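Local coordinates for protein acid phosphatase (Bacillus anthracis, PDB 2I33) that probably hydrolyses phosphate monoesters at acidic pH as a magnesium-binding class C acid phosphatase of the HAD superfamily, at residues Leu16-Gln28 against Asp72-Gly86. Residues are numbered along the deposited sequence; the frame is centred on the assembly and turned at random. Where two conformers were deposited one is given.
Sequences LTDQQLMADLWYQ and DNSPHQAMSVKTGKG
Gln28 donates from NE2 to Ser74 OG over 3.0 Å, the one direct hydrogen bond joining Leu16-Gln28 to Asp72-Gly86. Its N-H...O angle of 149° and an acceptor close to the Gln28 amide plane mark sound geometry. Ser74 OG, set between its own backbone N and carbonyl carbon (chi1 65°), donates to Asp72 OD1 at 2.7 Å. Ser74 N also donates to that oxygen, closing an Asx turn at the start of helix 74-83. A relay Gln28-Ser74-Asp72 results, while Gln28 OE1 accepts from Lys247 N of the second subunit.

Waters supply the other polar links. One accepts a hydrogen bond from Thr17 OG1 at 2.6 Å and donates to Asp18 OD1 and Val81 O; another joins Tyr27 O to Asp72 OD2.

Van der Waals packing fills the rest. Thr17 lies against the last helical turn, with CG2 3.5 Å from Ser80 O and OG1 against Gly84 CA. Val81 splits its branches: CG1 meets Leu21 CD1 at 3.9 Å, whereas CG2 lies beside Asp24 OD2. The Asp24 side chain crosses that of Gln77 at about a right angle, its carboxylate oxygens lying against Gln77 CB. Tyr27 turns a ring edge to Asp72, CE2 lying 3.5 Å from OD1 with ring and carboxylate planes 84° apart; its hydroxyl bonds Tyr37 OH.

The axes of helices 21-28 and 74-83 run roughly antiparallel, 9.9 Å apart. The Tyr27 side chain is about 8 Å from the magnesium ion, and Asn73, just before helix 74-83, hydrogen-bonds through ND2 to OD1 of the magnesium ligand Asp67. The chemistry therefore implies a mixed interface, Val81 and Leu21 supplying an apolar patch among polar groups, tied by one direct bond and a water at its Ser74 end and through water at its Val81 end, with Gln28 extending the network into the dimer interface.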
loop_
_atom_site.group_PDB
_atom_site.type_symbol
_atom_site.label_atom_id
_atom_site.label_comp_id
_atom_site.label_asym_id
_atom_site.label_seq_id
_atom_site.Cartn_x
_atom_site.Cartn_y
_atom_site.Cartn_z
ATOM N N LEU A 16 9.273 19.866 -8.673
ATOM C CA LEU A 16 9.284 18.550 -8.070
ATOM C C LEU A 16 7.939 18.214 -7.467
ATOM O O LEU A 16 7.514 17.073 -7.519
ATOM C CB LEU A 16 10.310 18.425 -6.939
ATOM C CG LEU A 16 11.791 18.427 -7.291
ATOM C CD1 LEU A 16 12.589 18.235 -6.013
ATOM C CD2 LEU A 16 12.111 17.340 -8.333
ATOM N N THR A 17 7.278 19.194 -6.861
ATOM C CA THR A 17 6.041 18.898 -6.138
ATOM C C THR A 17 4.923 18.355 -7.040
ATOM O O THR A 17 4.070 17.594 -6.568
ATOM C CB THR A 17 5.494 20.107 -5.363
ATOM O OG1 THR A 17 5.534 21.256 -6.199
ATOM C CG2 THR A 17 6.309 20.328 -4.081
ATOM N N ASP A 18 4.968 18.688 -8.324
ATOM C CA ASP A 18 3.958 18.194 -9.248
ATOM C C ASP A 18 4.127 16.691 -9.410
ATOM O O ASP A 18 3.159 15.975 -9.641
ATOM C CB ASP A 18 4.065 18.859 -10.625
ATOM C CG ASP A 18 3.423 20.257 -10.674
ATOM O OD1 ASP A 18 2.788 20.665 -9.672
ATOM O OD2 ASP A 18 3.531 20.891 -11.746
ATOM N N GLN A 19 5.356 16.219 -9.283
ATOM C CA GLN A 19 5.617 14.781 -9.423
ATOM C C GLN A 19 4.996 13.915 -8.330
ATOM O O GLN A 19 4.896 12.678 -8.484
ATOM C CB GLN A 19 7.126 14.552 -9.524
ATOM C CG GLN A 19 7.718 15.202 -10.759
ATOM C CD GLN A 19 9.213 15.064 -10.828
ATOM O OE1 GLN A 19 9.800 14.375 -10.008
ATOM N NE2 GLN A 19 9.836 15.677 -11.832
ATOM N N GLN A 20 4.567 14.557 -7.234
ATOM C CA GLN A 20 3.927 13.932 -6.053
ATOM C C GLN A 20 2.429 13.755 -6.226
ATOM O O GLN A 20 1.765 13.088 -5.411
ATOM C CB GLN A 20 4.014 14.862 -4.827
ATOM C CG GLN A 20 5.342 15.491 -4.499
ATOM C CD GLN A 20 5.258 16.411 -3.277
ATOM O OE1 GLN A 20 4.180 16.595 -2.670
ATOM N NE2 GLN A 20 6.394 16.997 -2.905
ATOM N N LEU A 21 1.881 14.433 -7.216
ATOM C CA LEU A 21 0.453 14.654 -7.240
ATOM C C LEU A 21 -0.356 13.371 -7.192
ATOM O O LEU A 21 -1.217 13.227 -6.324
ATOM C CB LEU A 21 0.054 15.513 -8.417
ATOM C CG LEU A 21 -1.263 16.234 -8.178
ATOM C CD1 LEU A 21 -1.377 17.468 -9.074
ATOM C CD2 LEU A 21 -2.420 15.310 -8.378
ATOM N N MET A 22 -0.065 12.416 -8.070
ATOM C CA MET A 22 -0.839 11.173 -8.074
ATOM C C MET A 22 -0.684 10.382 -6.775
ATOM O O MET A 22 -1.652 9.855 -6.230
ATOM C CB MET A 22 -0.422 10.313 -9.252
ATOM C CG MET A 22 -0.941 10.846 -10.520
ATOM S SD MET A 22 -2.745 10.811 -10.579
ATOM C CE MET A 22 -3.011 9.136 -11.128
ATOM N N ALA A 23 0.540 10.297 -6.276
ATOM C CA ALA A 23 0.756 9.616 -4.996
ATOM C C ALA A 23 -0.104 10.243 -3.892
ATOM O O ALA A 23 -0.742 9.532 -3.099
ATOM C CB ALA A 23 2.183 9.673 -4.619
ATOM N N ASP A 24 -0.115 11.571 -3.853
ATOM C CA ASP A 24 -0.859 12.308 -2.823
ATOM C C ASP A 24 -2.343 12.119 -3.002
ATOM O O ASP A 24 -3.082 11.909 -2.034
ATOM C CB ASP A 24 -0.571 13.805 -2.920
ATOM C CG ASP A 24 0.817 14.177 -2.489
ATOM O OD1 ASP A 24 1.569 13.313 -1.988
ATOM O OD2 ASP A 24 1.164 15.367 -2.659
ATOM N N LEU A 25 -2.767 12.165 -4.247
ATOM C CA LEU A 25 -4.175 12.050 -4.580
ATOM C C LEU A 25 -4.690 10.652 -4.209
ATOM O O LEU A 25 -5.755 10.502 -3.640
ATOM C CB LEU A 25 -4.341 12.310 -6.064
ATOM C CG LEU A 25 -5.766 12.388 -6.566
ATOM C CD1 LEU A 25 -6.555 13.501 -5.903
ATOM C CD2 LEU A 25 -5.676 12.608 -8.024
ATOM N N TRP A 26 -3.898 9.629 -4.514
ATOM C CA TRP A 26 -4.229 8.264 -4.105
ATOM C C TRP A 26 -4.366 8.195 -2.581
ATOM O O TRP A 26 -5.306 7.641 -2.014
ATOM C CB TRP A 26 -3.121 7.283 -4.526
ATOM C CG TRP A 26 -3.406 5.869 -4.177
ATOM C CD1 TRP A 26 -4.214 4.989 -4.848
ATOM C CD2 TRP A 26 -2.881 5.150 -3.063
ATOM N NE1 TRP A 26 -4.220 3.770 -4.211
ATOM C CE2 TRP A 26 -3.393 3.843 -3.124
ATOM C CE3 TRP A 26 -2.027 5.487 -2.021
ATOM C CZ2 TRP A 26 -3.083 2.879 -2.202
ATOM C CZ3 TRP A 26 -1.701 4.519 -1.103
ATOM C CH2 TRP A 26 -2.257 3.229 -1.178
ATOM N N TYR A 27 -3.372 8.725 -1.912
ATOM C CA TYR A 27 -3.344 8.593 -0.462
ATOM C C TYR A 27 -4.553 9.300 0.163
ATOM O O TYR A 27 -5.166 8.798 1.125
ATOM C CB TYR A 27 -2.069 9.207 0.063
ATOM C CG TYR A 27 -1.860 8.843 1.505
ATOM C CD1 TYR A 27 -1.235 7.662 1.850
ATOM C CD2 TYR A 27 -2.297 9.668 2.521
ATOM C CE1 TYR A 27 -1.045 7.295 3.201
ATOM C CE2 TYR A 27 -2.123 9.297 3.866
ATOM C CZ TYR A 27 -1.519 8.115 4.199
ATOM O OH TYR A 27 -1.326 7.762 5.518
ATOM N N GLN A 28 -4.906 10.462 -0.382
ATOM C CA GLN A 28 -5.995 11.259 0.165
ATOM C C GLN A 28 -7.386 10.809 -0.197
ATOM O O GLN A 28 -8.335 11.071 0.557
ATOM C CB GLN A 28 -5.862 12.704 -0.290
ATOM C CG GLN A 28 -4.797 13.410 0.424
ATOM C CD GLN A 28 -5.027 14.906 0.483
ATOM O OE1 GLN A 28 -5.266 15.556 -0.538
ATOM N NE2 GLN A 28 -4.977 15.458 1.681
ATOM N N ASP A 72 -2.784 11.195 9.749
ATOM C CA ASP A 72 -2.803 11.503 8.336
ATOM C C ASP A 72 -2.315 12.935 8.084
ATOM O O ASP A 72 -3.005 13.896 8.397
ATOM C CB ASP A 72 -4.220 11.339 7.832
ATOM C CG ASP A 72 -4.347 11.532 6.350
ATOM O OD1 ASP A 72 -3.393 12.022 5.699
ATOM O OD2 ASP A 72 -5.434 11.184 5.845
ATOM N N ASN A 73 -1.124 13.057 7.503
ATOM C CA ASN A 73 -0.560 14.381 7.192
ATOM C C ASN A 73 -0.692 14.743 5.752
ATOM O O ASN A 73 -0.065 15.714 5.264
ATOM C CB ASN A 73 0.898 14.411 7.589
ATOM C CG ASN A 73 1.065 14.081 8.996
ATOM O OD1 ASN A 73 0.729 14.873 9.879
ATOM N ND2 ASN A 73 1.553 12.893 9.243
ATOM N N SER A 74 -1.525 14.022 5.024
ATOM C CA SER A 74 -1.610 14.306 3.618
ATOM C C SER A 74 -2.062 15.755 3.319
ATOM O O SER A 74 -1.654 16.280 2.282
ATOM C CB SER A 74 -2.441 13.253 2.884
ATOM O OG SER A 74 -3.755 13.296 3.331
ATOM N N PRO A 75 -2.869 16.425 4.194
ATOM C CA PRO A 75 -3.163 17.845 3.871
ATOM C C PRO A 75 -1.919 18.711 3.738
ATOM O O PRO A 75 -1.927 19.701 3.006
ATOM C CB PRO A 75 -3.995 18.318 5.049
ATOM C CG PRO A 75 -4.660 17.026 5.548
ATOM C CD PRO A 75 -3.618 15.988 5.396
ATOM N N HIS A 76 -0.863 18.342 4.445
ATOM C CA HIS A 76 0.377 19.079 4.277
ATOM C C HIS A 76 1.009 18.820 2.906
ATOM O O HIS A 76 1.502 19.736 2.226
ATOM C CB HIS A 76 1.363 18.776 5.375
ATOM C CG HIS A 76 2.630 19.525 5.215
ATOM N ND1 HIS A 76 3.673 19.044 4.464
ATOM C CD2 HIS A 76 2.990 20.766 5.624
ATOM C CE1 HIS A 76 4.640 19.945 4.445
ATOM N NE2 HIS A 76 4.251 20.995 5.145
ATOM N N GLN A 77 0.993 17.567 2.477
ATOM C CA GLN A 77 1.540 17.230 1.166
ATOM C C GLN A 77 0.732 17.914 0.063
ATOM O O GLN A 77 1.302 18.415 -0.912
ATOM C CB GLN A 77 1.572 15.725 0.965
ATOM C CG GLN A 77 2.387 14.969 2.020
ATOM C CD GLN A 77 3.866 15.284 2.008
ATOM O OE1 GLN A 77 4.396 15.915 2.939
ATOM N NE2 GLN A 77 4.545 14.859 0.962
ATOM N N ALA A 78 -0.582 17.963 0.230
ATOM C CA ALA A 78 -1.459 18.708 -0.690
ATOM C C ALA A 78 -1.066 20.188 -0.754
ATOM O O ALA A 78 -1.021 20.794 -1.818
ATOM C CB ALA A 78 -2.904 18.569 -0.285
ATOM N N MET A 79 -0.783 20.772 0.407
ATOM C CA MET A 79 -0.322 22.152 0.469
ATOM C C MET A 79 0.945 22.309 -0.368
ATOM O O MET A 79 1.097 23.298 -1.078
ATOM C CB MET A 79 -0.063 22.578 1.915
ATOM C CG MET A 79 0.407 24.005 2.090
ATOM S SD MET A 79 2.183 24.218 1.828
ATOM C CE MET A 79 2.886 23.164 3.076
ATOM N N SER A 80 1.851 21.341 -0.283
ATOM C CA SER A 80 3.085 21.439 -1.058
ATOM C C SER A 80 2.827 21.421 -2.555
ATOM O O SER A 80 3.442 22.141 -3.301
ATOM C CB SER A 80 4.052 20.307 -0.735
ATOM O OG SER A 80 4.548 20.472 0.575
ATOM N N VAL A 81 1.917 20.569 -2.988
ATOM C CA VAL A 81 1.492 20.575 -4.383
ATOM C C VAL A 81 0.918 21.939 -4.790
ATOM O O VAL A 81 1.254 22.482 -5.847
ATOM C CB VAL A 81 0.454 19.452 -4.657
ATOM C CG1 VAL A 81 -0.108 19.559 -6.064
ATOM C CG2 VAL A 81 1.072 18.084 -4.437
ATOM N N LYS A 82 0.068 22.510 -3.954
ATOM C CA LYS A 82 -0.568 23.779 -4.307
ATOM C C LYS A 82 0.382 24.977 -4.339
ATOM O O LYS A 82 0.241 25.882 -5.172
ATOM C CB LYS A 82 -1.738 24.020 -3.375
ATOM C CG LYS A 82 -2.839 22.993 -3.606
ATOM C CD LYS A 82 -4.080 23.332 -2.800
ATOM C CE LYS A 82 -5.082 22.193 -2.834
ATOM N NZ LYS A 82 -6.274 22.484 -1.975
ATOM N N THR A 83 1.353 24.983 -3.436
ATOM C CA THR A 83 2.258 26.114 -3.275
ATOM C C THR A 83 3.540 25.941 -4.088
ATOM O O THR A 83 4.293 26.895 -4.304
ATOM C CB THR A 83 2.656 26.304 -1.819
ATOM O OG1 THR A 83 3.354 25.146 -1.359
ATOM C CG2 THR A 83 1.417 26.551 -0.937
ATOM N N GLY A 84 3.790 24.701 -4.486
ATOM C CA GLY A 84 5.027 24.342 -5.149
ATOM C C GLY A 84 6.228 24.271 -4.226
ATOM O O GLY A 84 7.373 24.202 -4.698
ATOM N N LYS A 85 5.970 24.301 -2.920
ATOM C CA LYS A 85 7.046 24.309 -1.934
ATOM C C LYS A 85 6.959 23.047 -1.094
ATOM O O LYS A 85 6.030 22.842 -0.326
ATOM C CB LYS A 85 6.988 25.598 -1.104
ATOM C CG LYS A 85 7.166 26.832 -1.975
ATOM C CD LYS A 85 6.977 28.147 -1.224
ATOM C CE LYS A 85 7.325 29.323 -2.111
ATOM N NZ LYS A 85 6.398 29.433 -3.265
ATOM N N GLY A 86 7.938 22.169 -1.280
ATOM C CA GLY A 86 7.930 20.890 -0.662
ATOM C C GLY A 86 8.281 20.881 0.814
ATOM O O GLY A 86 8.809 21.856 1.378
HETATM O O HOH W 1 3.225 21.577 -7.361
HETATM O O HOH W 2 8.656 21.850 -5.832
HETATM O O HOH W 3 -6.193 9.973 3.594
#